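Local coordinates for 2-Cys Peroxiredoxin (Plasmodium vivax SaI-1, PDB 2I81), which probably reduces hydrogen peroxide and related hydroperoxides through a reactive cysteine, as a 2-Cys member of the peroxiredoxin family, at residues Val134-Phe145 with Leu157-Ser167; Tyr60-Pro69 with Thr99-Pro107. All coordinates share one frame; numbering follows the deposited sequence.

From the N terminus, the chain leaves strand 54-59 through segment 60-69, a loop that runs into the first turn of helix 67-77. After that helix, helix 79-84 and strand 87-93, it returns with helix 97-104, closing contact 2 over a long excursion. Strand 119-122 and helix 127-131 follow, and only then does contact 1 open at 134-145; it closes a short hairpin loop at 157-167. The two closures are in series, neither nesting nor crossing. The centres of contact 1 and contact 2 lie about 16 Å apart. They meet where Arg143 packs on Val67 and Cys68. Together they tie the sheet to the probable active-site loop and the start of its helix.

Contact 1 of 2, residues Val134-Phe145 with Leu157-Ser167; sequences VLFDDSVSLRAF and LLVNNLAIGRS
Arg143 and Asn160 face each other as a hydrogen-bonded pair in the antiparallel beta hairpin of strands 140-148 and 154-160, part of the central sheet of the thioredoxin-like peroxiredoxin fold. Asn160 N reaches Arg143 O at 2.8 Å in an almost straight bond, whereas the return bond from Arg143 N is weak, for the strands part toward Asn161. Arginine suits this place because its long chain can bridge from strand to turn. Its CB lies against the guanidinium of Arg166, 3.6 Å from Arg166 NH2, and CG is close to the same nitrogen. CG stands opposite the carbonyl carbon (chi1 -68°), and from there the chain runs extended to NE, which carries the guanidinium to the turn at Leu162 O. On the way Arg143 CD passes 3.3 Å from Ile164 O. Arg143 NE meets Leu162 O at 2.7 Å, approaching from above the carbonyl plane. Arg143 NH2 grips Leu162 O at 2.6 Å, this time within the carbonyl plane, so two donors fix the flat group side-on to the type I turn Asn161-Ile164. The remaining nitrogen, NH1, forms a salt bridge with Glu71, whose carboxylate also binds Arg166 NH2 and probably balances both charges. Arg166 in turn lies between two neighbours: one guanidinium face meets Arg143 CB and Ala144 N, the other covers the Phe145 ring in a cation-pi contact, Arg166 CZ 4.4 Å from the ring centroid and the planes 31° apart. Asn160 directs OD1 to His156 of a second subunit, with which strand 154-160 extends the sheet. Leu142 spreads its two branches over strand and turn: CD1 rests 3.8 Å from Val159 CG1, and Leu142 CD2 lies 3.7 Å from Leu162 CD1.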
loop_
_atom_site.group_PDB
_atom_site.type_symbol
_atom_site.label_atom_id
_atom_site.label_comp_id
_atom_site.label_asym_id
_atom_site.label_seq_id
_atom_site.Cartn_x
_atom_site.Cartn_y
_atom_site.Cartn_z
ATOM N N VAL A 134 -22.239 17.276 10.338
ATOM C CA VAL A 134 -22.866 17.799 11.556
ATOM C C VAL A 134 -23.148 16.717 12.606
ATOM O O VAL A 134 -23.759 16.996 13.640
ATOM C CB VAL A 134 -24.154 18.632 11.258
ATOM C CG1 VAL A 134 -23.802 19.926 10.531
ATOM C CG2 VAL A 134 -25.177 17.814 10.467
ATOM N N LEU A 135 -22.689 15.493 12.343
ATOM C CA LEU A 135 -22.834 14.399 13.299
ATOM C C LEU A 135 -21.881 14.608 14.470
ATOM O O LEU A 135 -20.669 14.754 14.284
ATOM C CB LEU A 135 -22.569 13.039 12.639
ATOM C CG LEU A 135 -23.461 11.832 12.975
ATOM C CD1 LEU A 135 -22.697 10.538 12.760
ATOM C CD2 LEU A 135 -24.055 11.862 14.380
ATOM N N PHE A 136 -22.444 14.633 15.673
ATOM C CA PHE A 136 -21.671 14.797 16.893
ATOM C C PHE A 136 -21.553 13.453 17.603
ATOM O O PHE A 136 -22.567 12.825 17.924
ATOM C CB PHE A 136 -22.342 15.835 17.800
ATOM C CG PHE A 136 -21.510 16.242 18.984
ATOM C CD1 PHE A 136 -21.853 15.822 20.265
ATOM C CD2 PHE A 136 -20.390 17.052 18.820
ATOM C CE1 PHE A 136 -21.090 16.200 21.368
ATOM C CE2 PHE A 136 -19.619 17.433 19.915
ATOM C CZ PHE A 136 -19.970 17.007 21.191
ATOM N N ASP A 137 -20.313 13.014 17.823
ATOM C CA ASP A 137 -20.010 11.788 18.577
ATOM C C ASP A 137 -20.674 10.515 18.039
ATOM O O ASP A 137 -21.058 9.642 18.826
ATOM C CB ASP A 137 -20.375 11.961 20.061
ATOM C CG ASP A 137 -19.388 12.829 20.817
ATOM O OD1 ASP A 137 -18.269 13.068 20.313
ATOM O OD2 ASP A 137 -19.733 13.270 21.934
ATOM N N ASP A 138 -20.806 10.410 16.717
ATOM C CA ASP A 138 -21.458 9.253 16.081
ATOM C C ASP A 138 -22.867 9.006 16.638
ATOM O O ASP A 138 -23.385 7.886 16.567
ATOM C CB ASP A 138 -20.597 7.987 16.236
ATOM C CG ASP A 138 -19.210 8.140 15.638
ATOM O OD1 ASP A 138 -18.221 8.040 16.396
ATOM O OD2 ASP A 138 -19.105 8.360 14.413
ATOM N N SER A 139 -23.480 10.055 17.186
ATOM C CA SER A 139 -24.731 9.924 17.928
ATOM C C SER A 139 -25.863 10.768 17.350
ATOM O O SER A 139 -26.830 10.235 16.805
ATOM C CB SER A 139 -24.513 10.284 19.403
ATOM O OG SER A 139 -23.581 9.402 20.013
ATOM N N VAL A 140 -25.735 12.085 17.482
ATOM C CA VAL A 140 -26.799 13.017 17.115
ATOM C C VAL A 140 -26.235 14.164 16.284
ATOM O O VAL A 140 -25.043 14.467 16.366
ATOM C CB VAL A 140 -27.528 13.582 18.371
ATOM C CG1 VAL A 140 -28.224 12.470 19.141
ATOM C CG2 VAL A 140 -26.559 14.340 19.285
ATOM N N SER A 141 -27.087 14.798 15.484
ATOM C CA SER A 141 -26.662 15.929 14.665
ATOM C C SER A 141 -26.667 17.228 15.468
ATOM O O SER A 141 -27.513 17.419 16.342
ATOM C CB SER A 141 -27.548 16.066 13.424
ATOM O OG SER A 141 -28.877 16.413 13.772
ATOM N N LEU A 142 -25.719 18.114 15.169
ATOM C CA LEU A 142 -25.662 19.437 15.795
ATOM C C LEU A 142 -26.779 20.327 15.253
ATOM O O LEU A 142 -27.385 20.011 14.226
ATOM C CB LEU A 142 -24.298 20.092 15.545
ATOM C CG LEU A 142 -23.070 19.533 16.271
ATOM C CD1 LEU A 142 -21.800 19.867 15.507
ATOM C CD2 LEU A 142 -22.982 20.053 17.701
ATOM N N ARG A 143 -27.054 21.435 15.939
ATOM C CA ARG A 143 -28.076 22.380 15.483
ATOM C C ARG A 143 -27.579 23.157 14.277
ATOM O O ARG A 143 -26.828 24.126 14.420
ATOM C CB ARG A 143 -28.469 23.342 16.599
ATOM C CG ARG A 143 -29.200 22.665 17.709
ATOM C CD ARG A 143 -29.519 23.607 18.841
ATOM N NE ARG A 143 -29.644 22.846 20.077
ATOM C CZ ARG A 143 -30.655 22.030 20.363
ATOM N NH1 ARG A 143 -31.664 21.869 19.513
ATOM N NH2 ARG A 143 -30.665 21.373 21.514
ATOM N N ALA A 144 -27.994 22.729 13.090
ATOM C CA ALA A 144 -27.454 23.300 11.863
ATOM C C ALA A 144 -28.504 23.842 10.905
ATOM O O ALA A 144 -29.551 23.229 10.702
ATOM C CB ALA A 144 -26.565 22.288 11.158
ATOM N N PHE A 145 -28.206 25.002 10.325
ATOM C CA PHE A 145 -28.968 25.528 9.203
ATOM C C PHE A 145 -28.184 25.322 7.922
ATOM O O PHE A 145 -27.004 25.671 7.843
ATOM C CB PHE A 145 -29.259 27.021 9.376
ATOM C CG PHE A 145 -30.454 27.320 10.236
ATOM C CD1 PHE A 145 -30.514 28.504 10.962
ATOM C CD2 PHE A 145 -31.516 26.425 10.327
ATOM C CE1 PHE A 145 -31.617 28.799 11.758
ATOM C CE2 PHE A 145 -32.622 26.709 11.123
ATOM C CZ PHE A 145 -32.673 27.898 11.838
ATOM N N LEU A 157 -24.403 28.299 5.887
ATOM C CA LEU A 157 -24.263 27.244 6.878
ATOM C C LEU A 157 -24.136 27.863 8.265
ATOM O O LEU A 157 -23.362 28.799 8.466
ATOM C CB LEU A 157 -23.041 26.371 6.564
ATOM C CG LEU A 157 -22.666 25.231 7.521
ATOM C CD1 LEU A 157 -23.732 24.141 7.557
ATOM C CD2 LEU A 157 -21.315 24.644 7.139
ATOM N N LEU A 158 -24.907 27.337 9.210
ATOM C CA LEU A 158 -24.847 27.788 10.592
ATOM C C LEU A 158 -24.875 26.572 11.500
ATOM O O LEU A 158 -25.810 25.776 11.444
ATOM C CB LEU A 158 -26.019 28.727 10.902
ATOM C CG LEU A 158 -26.074 29.439 12.260
ATOM C CD1 LEU A 158 -26.741 30.797 12.121
ATOM C CD2 LEU A 158 -26.780 28.602 13.325
ATOM N N VAL A 159 -23.846 26.426 12.329
ATOM C CA VAL A 159 -23.774 25.308 13.265
ATOM C C VAL A 159 -23.638 25.814 14.700
ATOM O O VAL A 159 -22.665 26.494 15.039
ATOM C CB VAL A 159 -22.614 24.330 12.929
ATOM C CG1 VAL A 159 -22.731 23.061 13.758
ATOM C CG2 VAL A 159 -22.597 23.980 11.445
ATOM N N ASN A 160 -24.629 25.490 15.526
ATOM C CA ASN A 160 -24.587 25.781 16.956
ATOM C C ASN A 160 -24.341 24.508 17.752
ATOM O O ASN A 160 -24.700 23.412 17.308
ATOM C CB ASN A 160 -25.899 26.424 17.420
ATOM C CG ASN A 160 -26.009 27.893 17.039
ATOM O OD1 ASN A 160 -25.151 28.439 16.345
ATOM N ND2 ASN A 160 -27.075 28.539 17.497
ATOM N N ASN A 161 -23.730 24.653 18.925
ATOM C CA ASN A 161 -23.608 23.540 19.859
ATOM C C ASN A 161 -24.978 23.224 20.464
ATOM O O ASN A 161 -25.899 24.041 20.385
ATOM C CB ASN A 161 -22.580 23.853 20.950
ATOM C CG ASN A 161 -21.892 22.604 21.486
ATOM O OD1 ASN A 161 -22.238 21.477 21.125
ATOM N ND2 ASN A 161 -20.906 22.804 22.354
ATOM N N LEU A 162 -25.101 22.043 21.068
ATOM C CA LEU A 162 -26.389 21.519 21.547
ATOM C C LEU A 162 -27.200 22.438 22.467
ATOM O O LEU A 162 -28.431 22.374 22.478
ATOM C CB LEU A 162 -26.193 20.150 22.216
ATOM C CG LEU A 162 -26.302 18.885 21.354
ATOM C CD1 LEU A 162 -25.160 18.762 20.350
ATOM C CD2 LEU A 162 -26.355 17.649 22.243
ATOM N N ALA A 163 -26.518 23.287 23.233
ATOM C CA ALA A 163 -27.192 24.134 24.221
ATOM C C ALA A 163 -27.739 25.457 23.667
ATOM O O ALA A 163 -28.518 26.135 24.343
ATOM C CB ALA A 163 -26.267 24.398 25.407
ATOM N N ILE A 164 -27.347 25.815 22.446
ATOM C CA ILE A 164 -27.635 27.153 21.912
ATOM C C ILE A 164 -28.700 27.146 20.811
ATOM O O ILE A 164 -28.456 26.655 19.705
ATOM C CB ILE A 164 -26.339 27.853 21.396
ATOM C CG1 ILE A 164 -25.170 27.674 22.383
ATOM C CG2 ILE A 164 -26.597 29.327 21.068
ATOM C CD1 ILE A 164 -25.432 28.159 23.816
ATOM N N GLY A 165 -29.875 27.693 21.118
ATOM C CA GLY A 165 -30.966 27.789 20.147
ATOM C C GLY A 165 -30.699 28.854 19.100
ATOM O O GLY A 165 -29.968 29.814 19.363
ATOM N N ARG A 166 -31.282 28.699 17.914
ATOM C CA ARG A 166 -31.051 29.683 16.851
ATOM C C ARG A 166 -32.204 30.656 16.592
ATOM O O ARG A 166 -33.299 30.520 17.146
ATOM C CB ARG A 166 -30.565 29.039 15.540
ATOM C CG ARG A 166 -31.232 27.738 15.137
ATOM C CD ARG A 166 -30.268 26.581 15.319
ATOM N NE ARG A 166 -30.317 25.653 14.192
ATOM C CZ ARG A 166 -31.009 24.518 14.170
ATOM N NH1 ARG A 166 -30.980 23.752 13.089
ATOM N NH2 ARG A 166 -31.726 24.140 15.221
ATOM N N SER A 167 -31.921 31.640 15.741
ATOM C CA SER A 167 -32.841 32.729 15.442
ATOM C C SER A 167 -33.495 32.559 14.077
ATOM O O SER A 167 -32.813 32.339 13.072
ATOM C CB SER A 167 -32.103 34.069 15.506
ATOM O OG SER A 167 -32.968 35.150 15.206
#

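Contact 2 of 2, residues Tyr60-Pro69 with Thr99-Pro107; sequences YPLDFTFVCP and THLAWKKTP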
loop_
_atom_site.group_PDB
_atom_site.type_symbol
_atom_site.label_atom_id
_atom_site.label_comp_id
_atom_site.label_asym_id
_atom_site.label_seq_id
_atom_site.Cartn_x
_atom_site.Cartn_y
_atom_site.Cartn_z
ATOM N N TYR A 60 -31.516 19.025 14.228
ATOM C CA TYR A 60 -31.590 19.139 15.679
ATOM C C TYR A 60 -31.238 17.776 16.269
ATOM O O TYR A 60 -31.540 16.750 15.657
ATOM C CB TYR A 60 -32.975 19.619 16.132
ATOM C CG TYR A 60 -34.122 18.710 15.750
ATOM C CD1 TYR A 60 -34.713 18.791 14.489
ATOM C CD2 TYR A 60 -34.627 17.780 16.656
ATOM C CE1 TYR A 60 -35.769 17.959 14.136
ATOM C CE2 TYR A 60 -35.682 16.948 16.316
ATOM C CZ TYR A 60 -36.249 17.040 15.055
ATOM O OH TYR A 60 -37.294 16.214 14.714
ATOM N N PRO A 61 -30.660 17.721 17.437
ATOM C CA PRO A 61 -30.241 16.449 17.980
ATOM C C PRO A 61 -31.306 15.382 18.192
ATOM O O PRO A 61 -31.137 14.301 17.746
ATOM C CB PRO A 61 -29.560 16.848 19.265
ATOM C CG PRO A 61 -29.946 18.138 19.512
ATOM C CD PRO A 61 -30.193 18.806 18.279
ATOM N N LEU A 62 -32.373 15.686 18.890
ATOM C CA LEU A 62 -33.212 14.674 19.461
ATOM C C LEU A 62 -34.637 15.077 19.663
ATOM O O LEU A 62 -34.916 16.121 20.129
ATOM C CB LEU A 62 -32.627 14.155 20.750
ATOM C CG LEU A 62 -31.486 13.164 20.683
ATOM C CD1 LEU A 62 -30.967 12.819 21.965
ATOM C CD2 LEU A 62 -31.708 11.971 19.891
ATOM N N ASP A 63 -35.544 14.206 19.316
ATOM C CA ASP A 63 -36.896 14.277 19.781
ATOM C C ASP A 63 -37.005 14.110 21.259
ATOM O O ASP A 63 -36.185 13.476 21.863
ATOM C CB ASP A 63 -37.736 13.254 19.059
ATOM C CG ASP A 63 -37.861 13.550 17.638
ATOM O OD1 ASP A 63 -37.120 14.356 17.189
ATOM O OD2 ASP A 63 -38.687 13.010 16.958
ATOM N N PHE A 64 -38.036 14.720 21.811
ATOM C CA PHE A 64 -38.320 14.693 23.254
ATOM C C PHE A 64 -37.210 15.302 24.119
ATOM O O PHE A 64 -37.010 14.891 25.266
ATOM C CB PHE A 64 -38.673 13.276 23.730
ATOM C CG PHE A 64 -39.934 12.732 23.128
ATOM C CD1 PHE A 64 -39.881 11.822 22.078
ATOM C CD2 PHE A 64 -41.179 13.134 23.607
ATOM C CE1 PHE A 64 -41.050 11.315 21.514
ATOM C CE2 PHE A 64 -42.353 12.634 23.049
ATOM C CZ PHE A 64 -42.287 11.722 22.000
ATOM N N THR A 65 -36.497 16.280 23.566
ATOM C CA THR A 65 -35.512 17.034 24.341
ATOM C C THR A 65 -35.969 18.474 24.600
ATOM O O THR A 65 -37.159 18.717 24.810
ATOM C CB THR A 65 -34.085 16.977 23.736
ATOM O OG1 THR A 65 -34.128 17.326 22.347
ATOM C CG2 THR A 65 -33.488 15.585 23.902
ATOM N N PHE A 66 -35.032 19.422 24.572
ATOM C CA PHE A 66 -35.227 20.703 25.257
ATOM C C PHE A 66 -35.279 21.948 24.362
ATOM O O PHE A 66 -36.329 22.587 24.264
ATOM C CB PHE A 66 -34.194 20.841 26.387
ATOM C CG PHE A 66 -33.886 19.535 27.082
ATOM C CD1 PHE A 66 -34.892 18.825 27.734
ATOM C CD2 PHE A 66 -32.598 19.008 27.069
ATOM C CE1 PHE A 66 -34.622 17.612 28.360
ATOM C CE2 PHE A 66 -32.317 17.796 27.701
ATOM C CZ PHE A 66 -33.332 17.100 28.350
ATOM N N VAL A 67 -34.162 22.295 23.722
ATOM C CA VAL A 67 -34.127 23.426 22.788
ATOM C C VAL A 67 -34.910 23.082 21.522
ATOM O O VAL A 67 -35.587 23.938 20.947
ATOM C CB VAL A 67 -32.683 23.801 22.372
ATOM C CG1 VAL A 67 -32.674 25.037 21.482
ATOM C CG2 VAL A 67 -31.792 24.015 23.578
ATOM N N CYS A 68 -34.814 21.819 21.108
ATOM C CA CYS A 68 -35.381 21.340 19.847
ATOM C C CYS A 68 -36.850 21.723 19.613
ATOM O O CYS A 68 -37.159 22.318 18.578
ATOM C CB CYS A 68 -35.192 19.823 19.704
ATOM S SG CYS A 68 -33.507 19.243 19.992
ATOM N N PRO A 69 -37.755 21.392 20.564
ATOM C CA PRO A 69 -39.169 21.696 20.319
ATOM C C PRO A 69 -39.437 23.188 20.166
ATOM O O PRO A 69 -40.257 23.579 19.335
ATOM C CB PRO A 69 -39.880 21.149 21.563
ATOM C CG PRO A 69 -38.837 21.024 22.589
ATOM C CD PRO A 69 -37.559 20.739 21.874
ATOM N N THR A 99 -40.970 8.025 15.904
ATOM C CA THR A 99 -40.669 8.905 17.030
ATOM C C THR A 99 -41.141 10.337 16.747
ATOM O O THR A 99 -41.602 11.030 17.658
ATOM C CB THR A 99 -39.165 8.866 17.398
ATOM O OG1 THR A 99 -38.795 7.521 17.739
ATOM C CG2 THR A 99 -38.864 9.770 18.589
ATOM N N HIS A 100 -41.038 10.765 15.487
ATOM C CA HIS A 100 -41.539 12.079 15.074
ATOM C C HIS A 100 -43.047 12.199 15.244
ATOM O O HIS A 100 -43.532 13.166 15.834
ATOM C CB HIS A 100 -41.184 12.378 13.618
ATOM C CG HIS A 100 -39.731 12.635 13.381
ATOM N ND1 HIS A 100 -38.860 12.993 14.386
ATOM C CD2 HIS A 100 -39.003 12.617 12.239
ATOM C CE1 HIS A 100 -37.652 13.163 13.878
ATOM N NE2 HIS A 100 -37.712 12.944 12.577
ATOM N N LEU A 101 -43.778 11.216 14.718
ATOM C CA LEU A 101 -45.240 11.212 14.771
ATOM C C LEU A 101 -45.747 11.239 16.211
ATOM O O LEU A 101 -46.714 11.939 16.523
ATOM C CB LEU A 101 -45.805 9.998 14.020
ATOM C CG LEU A 101 -47.327 9.812 13.927
ATOM C CD1 LEU A 101 -48.002 10.993 13.244
ATOM C CD2 LEU A 101 -47.658 8.518 13.204
ATOM N N ALA A 102 -45.079 10.476 17.075
ATOM C CA ALA A 102 -45.401 10.427 18.499
ATOM C C ALA A 102 -45.150 11.766 19.187
ATOM O O ALA A 102 -45.890 12.145 20.097
ATOM C CB ALA A 102 -44.602 9.331 19.174
ATOM N N TRP A 103 -44.108 12.472 18.749
ATOM C CA TRP A 103 -43.770 13.782 19.299
ATOM C C TRP A 103 -44.785 14.826 18.856
ATOM O O TRP A 103 -45.064 15.784 19.582
ATOM C CB TRP A 103 -42.359 14.194 18.874
ATOM C CG TRP A 103 -41.694 15.182 19.796
ATOM C CD1 TRP A 103 -42.009 15.431 21.103
ATOM C CD2 TRP A 103 -40.574 16.019 19.489
ATOM N NE1 TRP A 103 -41.168 16.384 21.622
ATOM C CE2 TRP A 103 -40.275 16.762 20.654
ATOM C CE3 TRP A 103 -39.797 16.222 18.340
ATOM C CZ2 TRP A 103 -39.231 17.691 20.704
ATOM C CZ3 TRP A 103 -38.759 17.145 18.392
ATOM C CH2 TRP A 103 -38.488 17.869 19.567
ATOM N N LYS A 104 -45.337 14.628 17.661
ATOM C CA LYS A 104 -46.394 15.489 17.144
ATOM C C LYS A 104 -47.727 15.231 17.839
ATOM O O LYS A 104 -48.555 16.137 17.949
ATOM C CB LYS A 104 -46.543 15.329 15.630
ATOM C CG LYS A 104 -45.340 15.823 14.839
ATOM C CD LYS A 104 -45.749 16.475 13.529
ATOM C CE LYS A 104 -46.033 15.449 12.444
ATOM N NZ LYS A 104 -46.541 16.092 11.198
ATOM N N LYS A 105 -47.931 14.003 18.306
ATOM C CA LYS A 105 -49.157 13.661 19.023
ATOM C C LYS A 105 -49.045 13.948 20.519
ATOM O O LYS A 105 -49.991 13.726 21.281
ATOM C CB LYS A 105 -49.563 12.215 18.742
ATOM C CG LYS A 105 -50.050 12.037 17.320
ATOM C CD LYS A 105 -50.729 10.688 17.112
ATOM C CE LYS A 105 -51.429 10.694 15.762
ATOM N NZ LYS A 105 -52.470 9.632 15.668
ATOM N N THR A 106 -47.884 14.459 20.920
ATOM C CA THR A 106 -47.654 14.901 22.287
ATOM C C THR A 106 -47.959 16.400 22.386
ATOM O O THR A 106 -47.380 17.199 21.647
ATOM C CB THR A 106 -46.204 14.606 22.740
ATOM O OG1 THR A 106 -45.889 13.232 22.480
ATOM C CG2 THR A 106 -46.034 14.881 24.231
ATOM N N PRO A 107 -48.897 16.779 23.279
ATOM C CA PRO A 107 -49.233 18.184 23.537
ATOM C C PRO A 107 -48.041 18.996 24.044
ATOM O O PRO A 107 -47.147 18.447 24.694
ATOM C CB PRO A 107 -50.324 18.105 24.614
ATOM C CG PRO A 107 -50.232 16.731 25.178
ATOM C CD PRO A 107 -49.724 15.859 24.081
#
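Trp103 lies flat beneath the backbone of Asp63 and Phe64, its broad indole suited to a place where backbone lies across its face and side chains meet its rim. Asp63 CA sits over the six-membered ring, 3.8 Å from its centroid, in a CH-pi contact, and Phe64 N stands over the same face. The indole of Trp103 leaves helix 97-104 with CG opposite the backbone N (chi1 -156°) and so passes under the loop, where Cys68 CB meets its edge and Pro69 CB comes within 3.6 Å of Trp103 CZ2. Phe64 and Trp103 run alongside each other, pointing opposite ways; their rings are oblique, planes at 42°, with Trp103 CD1 over the phenyl face 3.4 Å from Phe64 CE2. The segment Pro61-Cys68 carries the PxxxTxxC signature of peroxiredoxins, in which Cys68 is probably the peroxidatic cysteine; within it Thr65 OG1 bonds Leu62 O at 2.6 Å. Asp63 turns its carboxylate between two donors, both on syn sides: Tyr60 OH gives a bond to Asp63 OD1, 3.1 Å away, while His100 ND1 donates to Asp63 OD2 at 2.6 Å, with OD2 near the imidazole plane. His100 NE2 bonds Leu121 O, so the ring's rotation is fixed at both nitrogens. In the decameric assembly Phe64 also packs against Ala102 of a third subunit. Thr106 OG1 of the same chain as Phe64 lies at the edge of the Phe64 ring, 3.6 Å from Phe64 CE2.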